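Local coordinates for protein alpha-L-rhamnosidase (Aspergillus terreus, PDB 6GSZ) that probably hydrolyses terminal non-reducing alpha-L-rhamnose residues of alpha-L-rhamnosides, at residues F828-A842 with V854-V868. Numbering follows the deposited sequence. Where two conformers were deposited one is given.
Sequences FDFHLVAEVPPNTRA and VDVGSGVHEYHVRCV
Phe828 pairs with both Cys867 and Val868 in a G1 beta bulge, which begins an antiparallel ladder in the C-terminal beta-sandwich domain of this rhamnosidase, a good example of two chain segments that pair twice, once in each of two sheets. Strand 859-868 forms the edge of one sheet beside 828-836, while the second sheet joins 841-845 to 853-856. At the bulge Asp829 grips with both oxygens: OD1 takes the backbone N of Cys867 at 3.1 Å, nearly along its C-O axis, and, in the conformer given, NH1 of Arg866 comes to OD2 from above the carboxylate plane, a salt bridge that the second conformer may not keep, the two planes 87° apart. Phe830, buried on the inner side, sets CB against Val868 CG2 and its ring edge near Val865 CG2. On the other face His831 ND1 and His864 ND1 are 2.7 Å apart in a nearly straight hydrogen bond, the rings meeting rim to rim with planes at 62°. NE2 of His864 donates in its ring plane to OE2 of Glu862, and NE2 of His831 bonds Asp819, so a polar chain runs across this face. Leu832 lies alongside Tyr863, pointing the same way, with Leu832 CD2 4.1 Å from Tyr863 CD1. Val833 CG1 touches Val860 CG1 at 3.6 Å. Val836 turns CG1 opposite its own amide nitrogen (chi1 175°), which brings that methyl to Gly857 O, the same oxygen that His861 NE2 binds, while its CG2 approaches Val856 CG2. A type II turn, Pro837 to Thr840, then carries the chain to the second sheet; a water links Thr840 O to Ser858 N. Arg841, bent at chi3, lays one guanidinium face over the Val856-Gly857 peptide and points its edge at Asp855; its NE gives OD1 a weak, bent hydrogen bond of 3.1 Å within a salt bridge. Last, Ala842 CB sits 3.9 Å from Val856 CG2.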
# COMPACT_ATOMS: atom_id res chain seq x y z
N PHE A 828 -27.94 -29.68 -2.56
CA PHE A 828 -26.60 -30.03 -3.01
C PHE A 828 -25.82 -30.63 -1.84
O PHE A 828 -26.17 -30.46 -0.68
CB PHE A 828 -25.92 -28.78 -3.60
CG PHE A 828 -26.21 -28.50 -5.06
CD1 PHE A 828 -25.44 -29.08 -6.07
CD2 PHE A 828 -27.23 -27.63 -5.43
CE1 PHE A 828 -25.70 -28.81 -7.41
CE2 PHE A 828 -27.49 -27.36 -6.77
CZ PHE A 828 -26.72 -27.95 -7.76
N ASP A 829 -24.75 -31.37 -2.17
CA ASP A 829 -23.77 -31.80 -1.25
C ASP A 829 -22.64 -30.75 -1.24
O ASP A 829 -22.17 -30.35 -2.31
CB ASP A 829 -23.18 -33.16 -1.64
CG ASP A 829 -24.17 -34.29 -1.50
OD1 ASP A 829 -25.17 -34.06 -0.79
OD2 ASP A 829 -23.88 -35.31 -2.13
N PHE A 830 -22.26 -30.31 -0.04
CA PHE A 830 -21.24 -29.29 0.17
C PHE A 830 -20.03 -29.95 0.82
O PHE A 830 -20.16 -30.67 1.80
CB PHE A 830 -21.80 -28.17 1.06
CG PHE A 830 -20.79 -27.12 1.46
CD1 PHE A 830 -20.43 -26.11 0.58
CD2 PHE A 830 -20.20 -27.15 2.71
CE1 PHE A 830 -19.52 -25.14 0.95
CE2 PHE A 830 -19.31 -26.16 3.08
CZ PHE A 830 -18.95 -25.17 2.20
N HIS A 831 -18.85 -29.66 0.29
CA HIS A 831 -17.61 -30.23 0.78
C HIS A 831 -16.66 -29.08 1.09
O HIS A 831 -16.51 -28.19 0.24
CB HIS A 831 -16.98 -31.14 -0.28
CG HIS A 831 -17.97 -32.10 -0.85
ND1 HIS A 831 -18.32 -33.30 -0.25
CD2 HIS A 831 -18.70 -32.00 -1.98
CE1 HIS A 831 -19.21 -33.91 -1.02
NE2 HIS A 831 -19.48 -33.13 -2.07
N LEU A 832 -16.02 -29.12 2.26
CA LEU A 832 -15.09 -28.06 2.67
C LEU A 832 -13.86 -28.67 3.33
O LEU A 832 -13.96 -29.48 4.26
CB LEU A 832 -15.83 -27.15 3.67
CG LEU A 832 -14.97 -26.13 4.42
CD1 LEU A 832 -14.42 -25.07 3.48
CD2 LEU A 832 -15.74 -25.43 5.54
N VAL A 833 -12.69 -28.19 2.90
CA VAL A 833 -11.44 -28.41 3.59
C VAL A 833 -10.98 -27.08 4.15
O VAL A 833 -10.77 -26.12 3.38
CB VAL A 833 -10.39 -29.01 2.64
CG1 VAL A 833 -9.04 -29.20 3.33
CG2 VAL A 833 -10.87 -30.34 2.07
N ALA A 834 -10.83 -27.01 5.47
CA ALA A 834 -10.46 -25.79 6.17
C ALA A 834 -9.14 -26.04 6.89
O ALA A 834 -9.01 -26.99 7.63
CB ALA A 834 -11.53 -25.40 7.15
N GLU A 835 -8.16 -25.18 6.61
CA GLU A 835 -6.86 -25.21 7.27
C GLU A 835 -6.80 -24.10 8.30
O GLU A 835 -7.10 -22.95 7.96
CB GLU A 835 -5.81 -24.99 6.20
CG GLU A 835 -4.39 -25.02 6.66
CD GLU A 835 -3.42 -24.74 5.51
OE1 GLU A 835 -3.88 -24.29 4.38
OE2 GLU A 835 -2.21 -24.96 5.73
N VAL A 836 -6.47 -24.45 9.53
CA VAL A 836 -6.42 -23.55 10.70
C VAL A 836 -5.01 -23.61 11.23
O VAL A 836 -4.50 -24.68 11.53
CB VAL A 836 -7.48 -23.95 11.75
CG1 VAL A 836 -7.40 -23.13 13.03
CG2 VAL A 836 -8.86 -23.87 11.13
N PRO A 837 -4.29 -22.47 11.33
CA PRO A 837 -2.89 -22.54 11.71
C PRO A 837 -2.64 -22.82 13.18
O PRO A 837 -3.49 -22.56 14.06
CB PRO A 837 -2.33 -21.16 11.28
CG PRO A 837 -3.54 -20.24 11.30
CD PRO A 837 -4.74 -21.11 10.99
N PRO A 838 -1.42 -23.34 13.47
CA PRO A 838 -0.99 -23.55 14.85
C PRO A 838 -1.25 -22.28 15.68
O PRO A 838 -1.00 -21.16 15.24
CB PRO A 838 0.50 -23.91 14.72
CG PRO A 838 0.62 -24.49 13.34
CD PRO A 838 -0.36 -23.69 12.51
N ASN A 839 -1.64 -22.48 16.93
CA ASN A 839 -1.82 -21.44 17.94
C ASN A 839 -3.10 -20.62 17.73
O ASN A 839 -3.26 -19.58 18.41
CB ASN A 839 -0.59 -20.53 18.06
CG ASN A 839 -0.33 -20.12 19.50
OD1 ASN A 839 -0.78 -20.81 20.44
ND2 ASN A 839 0.39 -19.03 19.71
N THR A 840 -3.97 -21.05 16.80
CA THR A 840 -5.26 -20.37 16.58
C THR A 840 -6.40 -21.38 16.77
O THR A 840 -6.18 -22.59 16.78
CB THR A 840 -5.33 -19.72 15.20
OG1 THR A 840 -5.49 -20.71 14.16
CG2 THR A 840 -4.12 -18.85 14.92
N ARG A 841 -7.61 -20.81 16.79
CA ARG A 841 -8.84 -21.60 16.80
C ARG A 841 -9.82 -20.94 15.84
O ARG A 841 -9.68 -19.73 15.52
CB ARG A 841 -9.48 -21.77 18.18
CG ARG A 841 -8.60 -22.51 19.18
CD ARG A 841 -9.30 -22.86 20.46
NE ARG A 841 -10.47 -23.73 20.27
CZ ARG A 841 -10.41 -25.06 20.09
NH1 ARG A 841 -9.25 -25.71 20.11
NH2 ARG A 841 -11.53 -25.76 19.97
N ALA A 842 -10.77 -21.71 15.32
CA ALA A 842 -11.75 -21.19 14.41
C ALA A 842 -13.15 -21.66 14.81
O ALA A 842 -13.34 -22.67 15.50
CB ALA A 842 -11.42 -21.63 13.01
N VAL A 854 -19.22 -25.13 14.70
CA VAL A 854 -18.23 -26.05 15.24
C VAL A 854 -16.99 -25.25 15.63
O VAL A 854 -16.43 -24.55 14.79
CB VAL A 854 -17.84 -27.08 14.16
CG1 VAL A 854 -16.92 -28.13 14.72
CG2 VAL A 854 -19.06 -27.71 13.52
N ASP A 855 -16.50 -25.41 16.87
CA ASP A 855 -15.23 -24.81 17.35
C ASP A 855 -14.14 -25.83 17.01
O ASP A 855 -14.26 -27.02 17.36
CB ASP A 855 -15.31 -24.55 18.87
CG ASP A 855 -14.09 -23.97 19.59
OD1 ASP A 855 -13.22 -23.38 18.90
OD2 ASP A 855 -14.00 -24.09 20.88
N VAL A 856 -13.05 -25.38 16.41
CA VAL A 856 -11.95 -26.24 16.09
C VAL A 856 -10.63 -25.56 16.44
O VAL A 856 -10.56 -24.33 16.39
CB VAL A 856 -11.92 -26.62 14.59
CG1 VAL A 856 -13.12 -27.40 14.18
CG2 VAL A 856 -11.76 -25.44 13.66
N GLY A 857 -9.60 -26.40 16.67
CA GLY A 857 -8.23 -25.95 16.80
C GLY A 857 -7.47 -26.15 15.50
O GLY A 857 -8.05 -26.33 14.41
N SER A 858 -6.15 -26.03 15.59
CA SER A 858 -5.30 -26.06 14.40
C SER A 858 -5.41 -27.40 13.66
O SER A 858 -5.81 -28.45 14.25
CB SER A 858 -3.84 -25.79 14.73
OG SER A 858 -3.25 -26.86 15.48
N GLY A 859 -5.09 -27.37 12.37
CA GLY A 859 -4.98 -28.55 11.54
C GLY A 859 -5.81 -28.41 10.29
O GLY A 859 -6.25 -27.32 9.94
N VAL A 860 -6.00 -29.54 9.60
CA VAL A 860 -6.75 -29.58 8.36
C VAL A 860 -8.03 -30.34 8.67
O VAL A 860 -7.99 -31.50 9.12
CB VAL A 860 -5.96 -30.25 7.22
CG1 VAL A 860 -6.79 -30.33 5.94
CG2 VAL A 860 -4.65 -29.52 6.95
N HIS A 861 -9.16 -29.65 8.51
CA HIS A 861 -10.46 -30.16 8.84
C HIS A 861 -11.29 -30.34 7.57
O HIS A 861 -11.37 -29.43 6.77
CB HIS A 861 -11.18 -29.24 9.83
CG HIS A 861 -10.39 -28.93 11.05
ND1 HIS A 861 -10.38 -29.76 12.16
CD2 HIS A 861 -9.56 -27.90 11.33
CE1 HIS A 861 -9.58 -29.25 13.07
NE2 HIS A 861 -9.06 -28.11 12.59
N GLU A 862 -11.94 -31.48 7.42
CA GLU A 862 -12.75 -31.80 6.25
C GLU A 862 -14.21 -31.94 6.70
O GLU A 862 -14.47 -32.68 7.69
CB GLU A 862 -12.26 -33.09 5.60
CG GLU A 862 -12.77 -33.29 4.21
CD GLU A 862 -12.03 -34.39 3.49
OE1 GLU A 862 -10.80 -34.25 3.31
OE2 GLU A 862 -12.69 -35.32 3.10
N TYR A 863 -15.12 -31.28 5.99
CA TYR A 863 -16.55 -31.32 6.28
C TYR A 863 -17.33 -31.74 5.04
O TYR A 863 -17.14 -31.19 3.96
CB TYR A 863 -17.04 -29.97 6.80
CG TYR A 863 -16.32 -29.45 8.02
CD1 TYR A 863 -15.17 -28.69 7.92
CD2 TYR A 863 -16.78 -29.76 9.29
CE1 TYR A 863 -14.51 -28.24 9.05
CE2 TYR A 863 -16.13 -29.31 10.42
CZ TYR A 863 -15.00 -28.54 10.30
OH TYR A 863 -14.35 -28.12 11.42
N HIS A 864 -18.23 -32.71 5.21
CA HIS A 864 -19.08 -33.13 4.12
C HIS A 864 -20.52 -32.97 4.57
O HIS A 864 -20.92 -33.65 5.51
CB HIS A 864 -18.76 -34.56 3.67
CG HIS A 864 -17.38 -34.72 3.16
ND1 HIS A 864 -17.03 -34.40 1.85
CD2 HIS A 864 -16.23 -35.02 3.79
CE1 HIS A 864 -15.72 -34.56 1.71
NE2 HIS A 864 -15.21 -34.94 2.88
N VAL A 865 -21.24 -32.03 3.97
CA VAL A 865 -22.59 -31.72 4.35
C VAL A 865 -23.51 -32.15 3.23
O VAL A 865 -23.51 -31.58 2.15
CB VAL A 865 -22.83 -30.24 4.71
CG1 VAL A 865 -24.21 -30.07 5.33
CG2 VAL A 865 -21.76 -29.72 5.64
N ARG A 866 -24.33 -33.17 3.53
CA ARG A 866 -25.17 -33.77 2.52
C ARG A 866 -26.51 -33.04 2.54
O ARG A 866 -26.99 -32.67 3.59
CB ARG A 866 -25.40 -35.27 2.79
CG ARG A 866 -24.20 -36.17 2.54
CD ARG A 866 -23.90 -36.50 1.08
NE ARG A 866 -22.88 -37.54 1.00
CZ ARG A 866 -22.65 -38.31 -0.05
NH1 ARG A 866 -23.27 -38.07 -1.20
NH2 ARG A 866 -21.80 -39.32 0.05
N CYS A 867 -27.07 -32.81 1.35
CA CYS A 867 -28.46 -32.31 1.19
C CYS A 867 -28.64 -30.95 1.89
O CYS A 867 -29.56 -30.75 2.71
CB CYS A 867 -29.48 -33.32 1.71
SG CYS A 867 -29.28 -34.98 1.00
N VAL A 868 -27.75 -30.01 1.56
CA VAL A 868 -27.82 -28.64 2.07
C VAL A 868 -28.94 -27.90 1.35
O VAL A 868 -28.96 -27.89 0.12
CB VAL A 868 -26.52 -27.85 1.83
CG1 VAL A 868 -26.67 -26.39 2.23
CG2 VAL A 868 -25.34 -28.47 2.55
O HOH W 1 -5.09 -24.73 17.99